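Local coordinates for exopolysaccharide biosynthesis protein (Pantoea stewartii subsp. stewartii DC283, PDB 6TGF) that modifies the glycan biofilm of its bacterium, probably as a hydrolase, and has a parallel beta-helix fold like that of bacteriophage tailspikes, at residues P53-A58 and R180-G185; P61-N66 and G110-F115. All blocks are in the same frame, centred on the assembly; numbering follows the deposited sequence.

Contact 1 of 2, residues P53-A58 and R180-G185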
ATOM      1  N   PRO B  53     -27.849 -40.354 -36.987  1.00 37.10           N
ATOM      2  CA  PRO B  53     -26.740 -39.986 -37.870  1.00 37.31           C
ATOM      3  C   PRO B  53     -25.590 -39.297 -37.116  1.00 37.55           C
ATOM      4  O   PRO B  53     -24.449 -39.499 -37.487  1.00 37.29           O
ATOM      5  CB  PRO B  53     -27.386 -39.023 -38.880  1.00 37.36           C
ATOM      6  CG  PRO B  53     -28.843 -39.427 -38.892  1.00 37.27           C
ATOM      7  CD  PRO B  53     -29.133 -39.806 -37.455  1.00 37.13           C
ATOM      8  N   GLU B  54     -25.924 -38.528 -36.073  1.00 38.18           N
ATOM      9  CA  GLU B  54     -24.965 -37.806 -35.191  1.00 38.77           C
ATOM     10  C   GLU B  54     -23.943 -38.785 -34.597  1.00 39.11           C
ATOM     11  O   GLU B  54     -22.803 -38.354 -34.359  1.00 39.34           O
ATOM     12  CB  GLU B  54     -25.703 -37.069 -34.069  1.00 38.79           C
ATOM     13  CG  GLU B  54     -26.370 -35.775 -34.513  1.00 38.84           C
ATOM     14  CD  GLU B  54     -27.730 -35.929 -35.174  1.00 39.15           C
ATOM     15  OE1 GLU B  54     -28.428 -36.920 -34.878  1.00 39.23           O
ATOM     16  OE2 GLU B  54     -28.091 -35.052 -35.984  1.00 39.64           O
ATOM     17  N   ASN B  55     -24.338 -40.041 -34.357  1.00 39.72           N
ATOM     18  CA  ASN B  55     -23.463 -41.109 -33.799  1.00 40.21           C
ATOM     19  C   ASN B  55     -22.433 -41.547 -34.850  1.00 40.99           C
ATOM     20  O   ASN B  55     -21.333 -41.960 -34.442  1.00 41.25           O
ATOM     21  CB  ASN B  55     -24.271 -42.305 -33.289  1.00 40.07           C
ATOM     22  CG  ASN B  55     -25.037 -41.993 -32.020  1.00 39.86           C
ATOM     23  OD1 ASN B  55     -26.241 -41.747 -32.060  1.00 39.70           O
ATOM     24  ND2 ASN B  55     -24.344 -41.981 -30.895  1.00 39.77           N
ATOM     25  N   VAL B  56     -22.780 -41.466 -36.141  1.00 41.75           N
ATOM     26  CA  VAL B  56     -21.879 -41.801 -37.286  1.00 42.42           C
ATOM     27  C   VAL B  56     -20.882 -40.649 -37.470  1.00 43.16           C
ATOM     28  O   VAL B  56     -19.673 -40.926 -37.583  1.00 43.25           O
ATOM     29  CB  VAL B  56     -22.673 -42.072 -38.579  1.00 42.56           C
ATOM     30  CG1 VAL B  56     -21.763 -42.391 -39.757  1.00 42.77           C
ATOM     31  CG2 VAL B  56     -23.700 -43.179 -38.393  1.00 42.56           C
ATOM     32  N   TYR B  57     -21.383 -39.409 -37.505  1.00 44.02           N
ATOM     33  CA  TYR B  57     -20.582 -38.159 -37.593  1.00 44.71           C
ATOM     34  C   TYR B  57     -19.638 -38.057 -36.387  1.00 45.46           C
ATOM     35  O   TYR B  57     -18.531 -37.508 -36.545  1.00 45.73           O
ATOM     36  CB  TYR B  57     -21.490 -36.928 -37.660  1.00 44.56           C
ATOM     37  CG  TYR B  57     -22.216 -36.733 -38.969  1.00 44.80           C
ATOM     38  CD1 TYR B  57     -21.530 -36.397 -40.126  1.00 45.21           C
ATOM     39  CD2 TYR B  57     -23.594 -36.853 -39.049  1.00 44.79           C
ATOM     40  CE1 TYR B  57     -22.190 -36.203 -41.330  1.00 45.41           C
ATOM     41  CE2 TYR B  57     -24.271 -36.665 -40.244  1.00 45.03           C
ATOM     42  CZ  TYR B  57     -23.567 -36.337 -41.390  1.00 45.45           C
ATOM     43  OH  TYR B  57     -24.226 -36.144 -42.571  1.00 45.63           O
ATOM     44  N   ALA B  58     -20.064 -38.569 -35.225  1.00 46.38           N
ATOM     45  CA  ALA B  58     -19.336 -38.476 -33.937  1.00 47.31           C
ATOM     46  C   ALA B  58     -18.158 -39.458 -33.895  1.00 48.74           C
ATOM     47  O   ALA B  58     -17.280 -39.249 -33.048  1.00 49.02           O
ATOM     48  CB  ALA B  58     -20.274 -38.711 -32.779  1.00 47.03           C
ATOM     49  N   ARG B 180     -26.489 -38.573 -28.929  1.00 34.87           N
ATOM     50  CA  ARG B 180     -26.685 -39.495 -27.777  1.00 35.14           C
ATOM     51  C   ARG B 180     -25.374 -40.238 -27.529  1.00 35.26           C
ATOM     52  O   ARG B 180     -24.779 -40.760 -28.469  1.00 35.29           O
ATOM     53  CB  ARG B 180     -27.831 -40.475 -28.046  1.00 35.38           C
ATOM     54  CG  ARG B 180     -27.984 -41.563 -26.990  1.00 35.65           C
ATOM     55  CD  ARG B 180     -29.249 -42.380 -27.164  1.00 35.89           C
ATOM     56  NE  ARG B 180     -30.301 -41.976 -26.239  1.00 36.04           N
ATOM     57  CZ  ARG B 180     -30.688 -42.655 -25.161  1.00 36.25           C
ATOM     58  NH1 ARG B 180     -30.120 -43.805 -24.843  1.00 36.51           N
ATOM     59  NH2 ARG B 180     -31.658 -42.178 -24.401  1.00 36.48           N
ATOM     60  N   PRO B 181     -24.869 -40.293 -26.273  1.00 35.37           N
ATOM     61  CA  PRO B 181     -23.703 -41.115 -25.950  1.00 35.57           C
ATOM     62  C   PRO B 181     -23.938 -42.595 -26.285  1.00 35.98           C
ATOM     63  O   PRO B 181     -25.064 -43.048 -26.168  1.00 35.80           O
ATOM     64  CB  PRO B 181     -23.516 -40.940 -24.434  1.00 35.62           C
ATOM     65  CG  PRO B 181     -24.242 -39.653 -24.096  1.00 35.40           C
ATOM     66  CD  PRO B 181     -25.365 -39.544 -25.106  1.00 35.32           C
ATOM     67  N   LEU B 182     -22.882 -43.305 -26.695  1.00 36.60           N
ATOM     68  CA  LEU B 182     -22.919 -44.766 -26.979  1.00 37.14           C
ATOM     69  C   LEU B 182     -23.242 -45.523 -25.686  1.00 37.61           C
ATOM     70  O   LEU B 182     -24.046 -46.475 -25.746  1.00 37.80           O
ATOM     71  CB  LEU B 182     -21.572 -45.220 -27.552  1.00 37.38           C
ATOM     72  CG  LEU B 182     -21.317 -44.865 -29.016  1.00 37.49           C
ATOM     73  CD1 LEU B 182     -19.920 -45.295 -29.436  1.00 37.70           C
ATOM     74  CD2 LEU B 182     -22.360 -45.496 -29.927  1.00 37.57           C
ATOM     75  N   PHE B 183     -22.634 -45.103 -24.573  1.00 38.07           N
ATOM     76  CA  PHE B 183     -22.779 -45.727 -23.231  1.00 38.60           C
ATOM     77  C   PHE B 183     -22.462 -44.699 -22.137  1.00 38.95           C
ATOM     78  O   PHE B 183     -21.920 -43.620 -22.454  1.00 39.10           O
ATOM     79  CB  PHE B 183     -21.865 -46.950 -23.122  1.00 38.82           C
ATOM     80  CG  PHE B 183     -20.439 -46.706 -23.549  1.00 38.80           C
ATOM     81  CD1 PHE B 183     -19.517 -46.157 -22.671  1.00 38.86           C
ATOM     82  CD2 PHE B 183     -20.017 -47.023 -24.831  1.00 38.72           C
ATOM     83  CE1 PHE B 183     -18.208 -45.931 -23.065  1.00 38.87           C
ATOM     84  CE2 PHE B 183     -18.706 -46.798 -25.223  1.00 38.79           C
ATOM     85  CZ  PHE B 183     -17.805 -46.251 -24.340  1.00 38.86           C
ATOM     86  N   GLU B 184     -22.799 -45.036 -20.889  1.00 39.49           N
ATOM     87  CA  GLU B 184     -22.515 -44.218 -19.678  1.00 39.81           C
ATOM     88  C   GLU B 184     -20.994 -44.116 -19.497  1.00 39.86           C
ATOM     89  O   GLU B 184     -20.348 -45.168 -19.301  1.00 39.96           O
ATOM     90  CB  GLU B 184     -23.180 -44.843 -18.448  1.00 40.34           C
ATOM     91  CG  GLU B 184     -23.019 -44.029 -17.174  1.00 40.60           C
ATOM     92  CD  GLU B 184     -23.797 -42.725 -17.139  1.00 40.56           C
ATOM     93  OE1 GLU B 184     -24.930 -42.696 -17.661  1.00 40.76           O
ATOM     94  OE2 GLU B 184     -23.270 -41.741 -16.586  1.00 40.52           O
ATOM     95  N   GLY B 185     -20.452 -42.896 -19.574  1.00 39.56           N
ATOM     96  CA  GLY B 185     -19.017 -42.607 -19.390  1.00 39.67           C
ATOM     97  C   GLY B 185     -18.266 -42.521 -20.708  1.00 39.66           C
ATOM     98  O   GLY B 185     -17.029 -42.371 -20.662  1.00 39.77           O
TER
HETATM   99  O   HOH W   1     -27.952 -39.407 -31.044  1.00 35.71           O
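With chi1 at -71°, N55 sets CG anti to its own carbonyl carbon and sends its amide from the helix 53-57 across to R180; chi2 of 101° turns ND2 to the carbonyl of R180 and OD1 to the water by its N-H. ND2 gives a hydrogen bond of 2.8 Å to the backbone O of R180, coming in almost in line with that carbonyl (160°), and the oxygen lies a little out of the N55 amide plane. The other end works through the water, which donates to N55 OD1 at 3.1 Å and accepts from R180 N at 2.7 Å. One asparagine thus reads both the N-H and the C=O of a single residue, half directly and half by water. L182 adds a methyl alongside, its CD2 4.2 Å from N55 ND2, while the R180 side chain leads off to F208 and F224. The contact joins a short helix of the head-binding region to the irregular segment before strand 187-190, which pairs with strands 168-170 and 202-207. N55 OD1 also accepts from the backbone N of T52, so its amide is held at both ends. That fixes which end is oxygen, and the side-chain amide of N55 and the backbone N and O of R180 are matched between neutral groups.

Contact 2 of 2, residues P61-N66 and G110-F115. With EDO (1,2-ethanediol), chain C.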
ATOM      1  N   PRO B  61     -13.186 -40.102 -38.426  1.00 56.22           N
ATOM      2  CA  PRO B  61     -13.394 -40.265 -39.869  1.00 56.82           C
ATOM      3  C   PRO B  61     -12.836 -41.576 -40.450  1.00 57.39           C
ATOM      4  O   PRO B  61     -13.408 -42.079 -41.405  1.00 57.54           O
ATOM      5  CB  PRO B  61     -12.647 -39.069 -40.486  1.00 56.91           C
ATOM      6  CG  PRO B  61     -12.612 -38.036 -39.382  1.00 56.59           C
ATOM      7  CD  PRO B  61     -12.506 -38.837 -38.100  1.00 56.37           C
ATOM      8  N   GLN B  62     -11.745 -42.088 -39.868  1.00 57.78           N
ATOM      9  CA  GLN B  62     -11.052 -43.335 -40.296  1.00 58.13           C
ATOM     10  C   GLN B  62     -11.981 -44.535 -40.075  1.00 57.16           C
ATOM     11  O   GLN B  62     -11.959 -45.460 -40.910  1.00 57.44           O
ATOM     12  CB  GLN B  62      -9.745 -43.532 -39.523  1.00 59.11           C
ATOM     13  CG  GLN B  62      -8.699 -42.453 -39.782  1.00 60.02           C
ATOM     14  CD  GLN B  62      -8.938 -41.176 -39.013  1.00 60.20           C
ATOM     15  OE1 GLN B  62      -9.686 -41.140 -38.038  1.00 60.06           O
ATOM     16  NE2 GLN B  62      -8.298 -40.105 -39.455  1.00 60.57           N
ATOM     17  N   PHE B  63     -12.762 -44.507 -38.991  1.00 55.65           N
ATOM     18  CA  PHE B  63     -13.720 -45.572 -38.589  1.00 54.41           C
ATOM     19  C   PHE B  63     -14.841 -45.667 -39.632  1.00 53.27           C
ATOM     20  O   PHE B  63     -15.076 -46.772 -40.153  1.00 53.27           O
ATOM     21  CB  PHE B  63     -14.273 -45.287 -37.190  1.00 54.19           C
ATOM     22  CG  PHE B  63     -14.975 -46.454 -36.546  1.00 54.04           C
ATOM     23  CD1 PHE B  63     -16.313 -46.701 -36.798  1.00 53.85           C
ATOM     24  CD2 PHE B  63     -14.297 -47.306 -35.688  1.00 54.16           C
ATOM     25  CE1 PHE B  63     -16.961 -47.774 -36.206  1.00 53.82           C
ATOM     26  CE2 PHE B  63     -14.945 -48.379 -35.097  1.00 54.12           C
ATOM     27  CZ  PHE B  63     -16.276 -48.611 -35.358  1.00 53.99           C
ATOM     28  N   TRP B  64     -15.501 -44.538 -39.920  1.00 52.06           N
ATOM     29  CA  TRP B  64     -16.554 -44.393 -40.964  1.00 51.14           C
ATOM     30  C   TRP B  64     -16.084 -45.077 -42.255  1.00 51.55           C
ATOM     31  O   TRP B  64     -16.786 -45.986 -42.739  1.00 50.82           O
ATOM     32  CB  TRP B  64     -16.872 -42.907 -41.198  1.00 50.15           C
ATOM     33  CG  TRP B  64     -18.101 -42.630 -42.010  1.00 49.33           C
ATOM     34  CD1 TRP B  64     -18.696 -43.445 -42.929  1.00 49.08           C
ATOM     35  CD2 TRP B  64     -18.875 -41.417 -41.998  1.00 48.85           C
ATOM     36  NE1 TRP B  64     -19.792 -42.834 -43.473  1.00 48.80           N
ATOM     37  CE2 TRP B  64     -19.927 -41.588 -42.923  1.00 48.70           C
ATOM     38  CE3 TRP B  64     -18.790 -40.210 -41.293  1.00 48.69           C
ATOM     39  CZ2 TRP B  64     -20.882 -40.599 -43.158  1.00 48.70           C
ATOM     40  CZ3 TRP B  64     -19.734 -39.233 -41.526  1.00 48.64           C
ATOM     41  CH2 TRP B  64     -20.765 -39.427 -42.447  1.00 48.73           C
ATOM     42  N   GLN B  65     -14.917 -44.662 -42.757  1.00 52.65           N
ATOM     43  CA  GLN B  65     -14.373 -45.034 -44.092  1.00 53.74           C
ATOM     44  C   GLN B  65     -13.974 -46.516 -44.138  1.00 53.48           C
ATOM     45  O   GLN B  65     -14.203 -47.143 -45.192  1.00 53.52           O
ATOM     46  CB  GLN B  65     -13.169 -44.152 -44.436  1.00 54.93           C
ATOM     47  CG  GLN B  65     -13.541 -42.851 -45.136  1.00 55.60           C
ATOM     48  CD  GLN B  65     -13.916 -43.038 -46.588  1.00 56.50           C
ATOM     49  OE1 GLN B  65     -14.590 -42.200 -47.183  1.00 57.45           O
ATOM     50  NE2 GLN B  65     -13.475 -44.137 -47.177  1.00 56.82           N
ATOM     51  N   ASN B  66     -13.394 -47.051 -43.058  1.00 53.18           N
ATOM     52  CA  ASN B  66     -12.633 -48.331 -43.081  1.00 53.16           C
ATOM     53  C   ASN B  66     -13.387 -49.449 -42.350  1.00 52.30           C
ATOM     54  O   ASN B  66     -13.452 -50.558 -42.918  1.00 52.52           O
ATOM     55  CB  ASN B  66     -11.222 -48.150 -42.516  1.00 53.56           C
ATOM     56  CG  ASN B  66     -10.372 -47.214 -43.351  1.00 54.04           C
ATOM     57  OD1 ASN B  66     -10.484 -47.189 -44.575  1.00 54.12           O
ATOM     58  ND2 ASN B  66      -9.519 -46.443 -42.699  1.00 54.30           N
ATOM     59  N   GLY B 110     -20.821 -48.215 -46.820  1.00 42.19           N
ATOM     60  CA  GLY B 110     -22.087 -48.229 -47.579  1.00 41.84           C
ATOM     61  C   GLY B 110     -23.292 -48.085 -46.665  1.00 41.18           C
ATOM     62  O   GLY B 110     -24.147 -47.219 -46.946  1.00 41.14           O
ATOM     63  N   ASN B 111     -23.350 -48.896 -45.604  1.00 40.65           N
ATOM     64  CA  ASN B 111     -24.451 -48.899 -44.600  1.00 40.22           C
ATOM     65  C   ASN B 111     -24.431 -47.585 -43.810  1.00 39.85           C
ATOM     66  O   ASN B 111     -25.523 -47.026 -43.581  1.00 39.70           O
ATOM     67  CB  ASN B 111     -24.377 -50.117 -43.675  1.00 40.05           C
ATOM     68  CG  ASN B 111     -24.890 -51.388 -44.320  1.00 40.04           C
ATOM     69  OD1 ASN B 111     -25.203 -51.410 -45.509  1.00 40.07           O
ATOM     70  ND2 ASN B 111     -24.985 -52.453 -43.542  1.00 39.91           N
ATOM     71  N   PHE B 112     -23.246 -47.111 -43.412  1.00 39.64           N
ATOM     72  CA  PHE B 112     -23.054 -45.826 -42.688  1.00 39.47           C
ATOM     73  C   PHE B 112     -23.595 -44.673 -43.541  1.00 39.56           C
ATOM     74  O   PHE B 112     -24.289 -43.797 -42.991  1.00 39.31           O
ATOM     75  CB  PHE B 112     -21.582 -45.583 -42.341  1.00 39.40           C
ATOM     76  CG  PHE B 112     -21.038 -46.415 -41.207  1.00 39.30           C
ATOM     77  CD1 PHE B 112     -21.783 -46.638 -40.058  1.00 39.14           C
ATOM     78  CD2 PHE B 112     -19.759 -46.945 -41.274  1.00 39.51           C
ATOM     79  CE1 PHE B 112     -21.270 -47.395 -39.014  1.00 39.14           C
ATOM     80  CE2 PHE B 112     -19.246 -47.698 -40.228  1.00 39.54           C
ATOM     81  CZ  PHE B 112     -20.002 -47.921 -39.100  1.00 39.33           C
ATOM     82  N   ASP B 113     -23.284 -44.684 -44.841  1.00 40.02           N
ATOM     83  CA  ASP B 113     -23.706 -43.641 -45.814  1.00 40.17           C
ATOM     84  C   ASP B 113     -25.235 -43.652 -45.925  1.00 40.14           C
ATOM     85  O   ASP B 113     -25.838 -42.577 -45.758  1.00 40.16           O
ATOM     86  CB  ASP B 113     -23.025 -43.840 -47.172  1.00 40.40           C
ATOM     87  CG  ASP B 113     -21.525 -43.586 -47.157  1.00 40.43           C
ATOM     88  OD1 ASP B 113     -21.072 -42.772 -46.329  1.00 39.95           O
ATOM     89  OD2 ASP B 113     -20.821 -44.205 -47.980  1.00 40.66           O
ATOM     90  N   GLN B 114     -25.828 -44.826 -46.165  1.00 40.26           N
ATOM     91  CA  GLN B 114     -27.297 -45.022 -46.320  1.00 40.40           C
ATOM     92  C   GLN B 114     -28.019 -44.504 -45.068  1.00 39.94           C
ATOM     93  O   GLN B 114     -29.026 -43.781 -45.226  1.00 40.03           O
ATOM     94  CB  GLN B 114     -27.623 -46.499 -46.561  1.00 40.70           C
ATOM     95  CG  GLN B 114     -29.007 -46.736 -47.153  1.00 41.16           C
ATOM     96  CD  GLN B 114     -29.131 -46.242 -48.574  1.00 41.81           C
ATOM     97  OE1 GLN B 114     -28.151 -46.128 -49.306  1.00 42.26           O
ATOM     98  NE2 GLN B 114     -30.355 -45.947 -48.981  1.00 42.32           N
ATOM     99  N   PHE B 115     -27.516 -44.863 -43.881  1.00 39.42           N
ATOM    100  CA  PHE B 115     -28.071 -44.493 -42.551  1.00 38.94           C
ATOM    101  C   PHE B 115     -28.132 -42.966 -42.427  1.00 38.97           C
ATOM    102  O   PHE B 115     -29.198 -42.429 -42.067  1.00 38.76           O
ATOM    103  CB  PHE B 115     -27.228 -45.117 -41.434  1.00 38.52           C
ATOM    104  CG  PHE B 115     -27.809 -44.994 -40.047  1.00 38.09           C
ATOM    105  CD1 PHE B 115     -28.882 -45.779 -39.654  1.00 37.99           C
ATOM    106  CD2 PHE B 115     -27.271 -44.107 -39.127  1.00 37.85           C
ATOM    107  CE1 PHE B 115     -29.413 -45.670 -38.378  1.00 37.74           C
ATOM    108  CE2 PHE B 115     -27.801 -44.003 -37.850  1.00 37.62           C
ATOM    109  CZ  PHE B 115     -28.871 -44.782 -37.478  1.00 37.62           C
TER
HETATM  110  C1  EDO C 813     -17.498 -41.098 -46.100  1.00 72.81           C
HETATM  111  O1  EDO C 813     -18.757 -40.513 -46.365  1.00 72.34           O
HETATM  112  C2  EDO C 813     -16.491 -40.124 -45.607  1.00 73.11           C
HETATM  113  O2  EDO C 813     -16.870 -39.461 -44.414  1.00 73.06           O
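The indole of W64 packs against CB of F112, with W64 NE1 3.5 Å from F112 CB and W64 CD1 about as close, and the edge of the F112 ring is turned toward the face of the five-membered ring. Centroids are 5.6 Å apart and the planes stand at 76°, an offset edge-to-face (T-shaped) pair. Having CG anti to the backbone N of W64 swings the indole over to helix 109-117. At its edge W64 NE1 donates to D113 OD1 at 3.1 Å; the bond is bent, 138° at the hydrogen, and reaches the oxygen from above the carboxylate plane. Two short helices of the head-binding region meet here at 108°, their axes 9.5 Å apart, a steep crossing, with W64 and F112 making most of the contact between them. The F112 ring edge also meets the backbone of W64, F112 CD2 lying 3.5 Å from W64 O. On the same ring, F63 CE1 touches F112 CZ at 4.2 Å. D113 OD1 takes a second hydrogen bond from O1 of an ethanediol, probably left from crystallisation, whose O2 sits over one face of the indole, 3.7 Å above its plane.

How the contacts relate
Contact 2 is nested inside the chain loop that contact 1 closes, and the two sit about 14 Å apart, centre to centre, near the N-terminal end of the elongated chain. They adjoin through helix 53-57: Y57 meets the W64 ring edge-to-face, and V56 packs against both W64 and F115. Contact 1 is the more buried, and it is polar, an asparagine and a water serving backbone groups where a helix meets an irregular segment. Contact 2 is only partly buried and rests mainly on aromatic rings, with a single indole-carboxylate bond at a rim that an ethanediol can reach. Contact 1 ties helix 53-57 to the loop before strand 187-190; contact 2 pairs helices 61-66 and 109-117.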